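Local atomic coordinates of superoxide dismutase [Fe] (Sulfolobus acidocaldarius, PDB entry 1B06), a protein that converts superoxide radicals into hydrogen peroxide and molecular oxygen, using one iron ion bound in each subunit. Residues A[102-107]-A[199-204]. Numbering follows the deposited sequence.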
loop_
_atom_site.group_PDB
_atom_site.type_symbol
_atom_site.label_atom_id
_atom_site.label_comp_id
_atom_site.label_asym_id
_atom_site.label_seq_id
_atom_site.Cartn_x
_atom_site.Cartn_y
_atom_site.Cartn_z
ATOM N N GLY A 102 14.875 -6.323 31.289
ATOM C CA GLY A 102 15.346 -5.699 32.508
ATOM C C GLY A 102 15.688 -4.255 32.218
ATOM O O GLY A 102 15.422 -3.763 31.130
ATOM N N GLY A 103 16.269 -3.568 33.191
ATOM C CA GLY A 103 16.643 -2.182 32.989
ATOM C C GLY A 103 15.490 -1.245 32.699
ATOM O O GLY A 103 14.362 -1.481 33.118
ATOM N N ALA A 104 15.792 -0.172 31.976
ATOM C CA ALA A 104 14.811 0.842 31.613
ATOM C C ALA A 104 13.664 0.274 30.794
ATOM O O ALA A 104 12.515 0.700 30.939
ATOM C CB ALA A 104 15.491 1.953 30.836
ATOM N N LEU A 105 13.971 -0.687 29.932
ATOM C CA LEU A 105 12.945 -1.298 29.092
ATOM C C LEU A 105 11.879 -1.993 29.927
ATOM O O LEU A 105 10.688 -1.808 29.696
ATOM C CB LEU A 105 13.570 -2.305 28.117
ATOM C CG LEU A 105 12.577 -3.009 27.179
ATOM C CD1 LEU A 105 11.855 -1.986 26.315
ATOM C CD2 LEU A 105 13.313 -4.002 26.305
ATOM N N ALA A 106 12.304 -2.795 30.898
ATOM C CA ALA A 106 11.361 -3.507 31.754
ATOM C C ALA A 106 10.513 -2.517 32.546
ATOM O O ALA A 106 9.343 -2.768 32.810
ATOM C CB ALA A 106 12.109 -4.442 32.703
ATOM N N ASP A 107 11.109 -1.390 32.915
ATOM C CA ASP A 107 10.402 -0.368 33.675
ATOM C C ASP A 107 9.333 0.326 32.832
ATOM O O ASP A 107 8.226 0.568 33.304
ATOM C CB ASP A 107 11.392 0.667 34.209
ATOM C CG ASP A 107 10.707 1.829 34.876
ATOM O OD1 ASP A 107 10.004 1.599 35.883
ATOM O OD2 ASP A 107 10.870 2.969 34.391
ATOM N N ASP A 199 20.152 -6.786 23.819
ATOM C CA ASP A 199 20.225 -5.985 22.609
ATOM C C ASP A 199 19.115 -4.929 22.640
ATOM O O ASP A 199 19.356 -3.762 22.349
ATOM C CB ASP A 199 20.054 -6.878 21.375
ATOM C CG ASP A 199 19.963 -6.081 20.079
ATOM O OD1 ASP A 199 21.010 -5.588 19.611
ATOM O OD2 ASP A 199 18.848 -5.950 19.526
ATOM N N ALA A 200 17.902 -5.342 23.002
ATOM C CA ALA A 200 16.771 -4.422 23.059
ATOM C C ALA A 200 17.029 -3.287 24.049
ATOM O O ALA A 200 16.782 -2.122 23.741
ATOM C CB ALA A 200 15.499 -5.174 23.437
ATOM N N GLU A 201 17.533 -3.623 25.234
ATOM C CA GLU A 201 17.810 -2.608 26.243
ATOM C C GLU A 201 18.891 -1.647 25.763
ATOM O O GLU A 201 18.840 -0.449 26.043
ATOM C CB GLU A 201 18.250 -3.257 27.557
ATOM C CG GLU A 201 18.791 -2.263 28.588
ATOM C CD GLU A 201 17.703 -1.409 29.226
ATOM O OE1 GLU A 201 16.530 -1.524 28.822
ATOM O OE2 GLU A 201 18.019 -0.618 30.138
ATOM N N LYS A 202 19.871 -2.177 25.038
ATOM C CA LYS A 202 20.960 -1.362 24.509
ATOM C C LYS A 202 20.436 -0.333 23.516
ATOM O O LYS A 202 20.872 0.814 23.508
ATOM C CB LYS A 202 21.991 -2.244 23.809
ATOM C CG LYS A 202 23.316 -2.351 24.539
ATOM C CD LYS A 202 24.064 -3.613 24.138
ATOM C CE LYS A 202 24.828 -4.204 25.315
ATOM N NZ LYS A 202 24.860 -5.694 25.264
ATOM N N ARG A 203 19.500 -0.754 22.673
ATOM C CA ARG A 203 18.921 0.137 21.680
ATOM C C ARG A 203 18.156 1.264 22.364
ATOM O O ARG A 203 18.271 2.423 21.974
ATOM C CB ARG A 203 18.001 -0.655 20.746
ATOM C CG ARG A 203 18.712 -1.810 20.059
ATOM C CD ARG A 203 17.932 -2.377 18.889
ATOM N NE ARG A 203 18.644 -2.149 17.637
ATOM C CZ ARG A 203 19.390 -3.056 17.019
ATOM N NH1 ARG A 203 19.532 -4.269 17.531
ATOM N NH2 ARG A 203 20.006 -2.745 15.890
ATOM N N LEU A 204 17.391 0.927 23.399
ATOM C CA LEU A 204 16.618 1.929 24.130
ATOM C C LEU A 204 17.519 2.949 24.817
ATOM O O LEU A 204 17.280 4.153 24.732
ATOM C CB LEU A 204 15.722 1.263 25.179
ATOM C CG LEU A 204 14.873 2.217 26.027
ATOM C CD1 LEU A 204 13.817 2.884 25.159
ATOM C CD2 LEU A 204 14.225 1.449 27.158
#
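Glu-201 reaches the first turn of helix 103-113 by setting CG anti to its own backbone nitrogen (chi1 170°) and then bending at chi2, which lays its carboxylate against the amides of Ala-104 and Leu-105. Each oxygen takes one amide. Glu-201 OE1 accepts from Leu-105 N at 2.9 Å, using its syn lone pair, with an N-H...O angle of 153°. Glu-201 OE2 receives Ala-104 N, also at 2.9 Å and on the syn side, but the donor stands clearly out of the carboxylate plane and the bond is more bent. A carboxylate from a helix remote in sequence thus accepts two amide N-H groups in the first turn, and its negative charge probably gains from the helix dipole. Gly-103, at positive phi, passes close by: its CA lies 3.5 Å from Glu-201 OE2, where a side chain would collide with the carboxylate. A glutamine in place of Glu-201 would probably leave one of the two amides facing an NH2 group, without its acceptor and without the charge at the helix start.

Beside this polar grip, Leu-204 CD2 rests over the backbone of the same turn, 3.5 Å from Leu-105 N, and meets the CB atoms of Ala-104 and Leu-105. Leu-105 answers with CD2, packed 3.8 Å from Ala-200 CB.

The axes of the two short helical segments cross at right angles, 8.6 Å apart at their closest, within the C-terminal domain of the iron/manganese superoxide dismutase fold, away from the iron site. Gln-205 gives Glu-201 OE2 a further hydrogen bond, while Leu-105, Ala-200 and Leu-204 all pack on Ile-166 of strand 165-170, a strand of the antiparallel sheet.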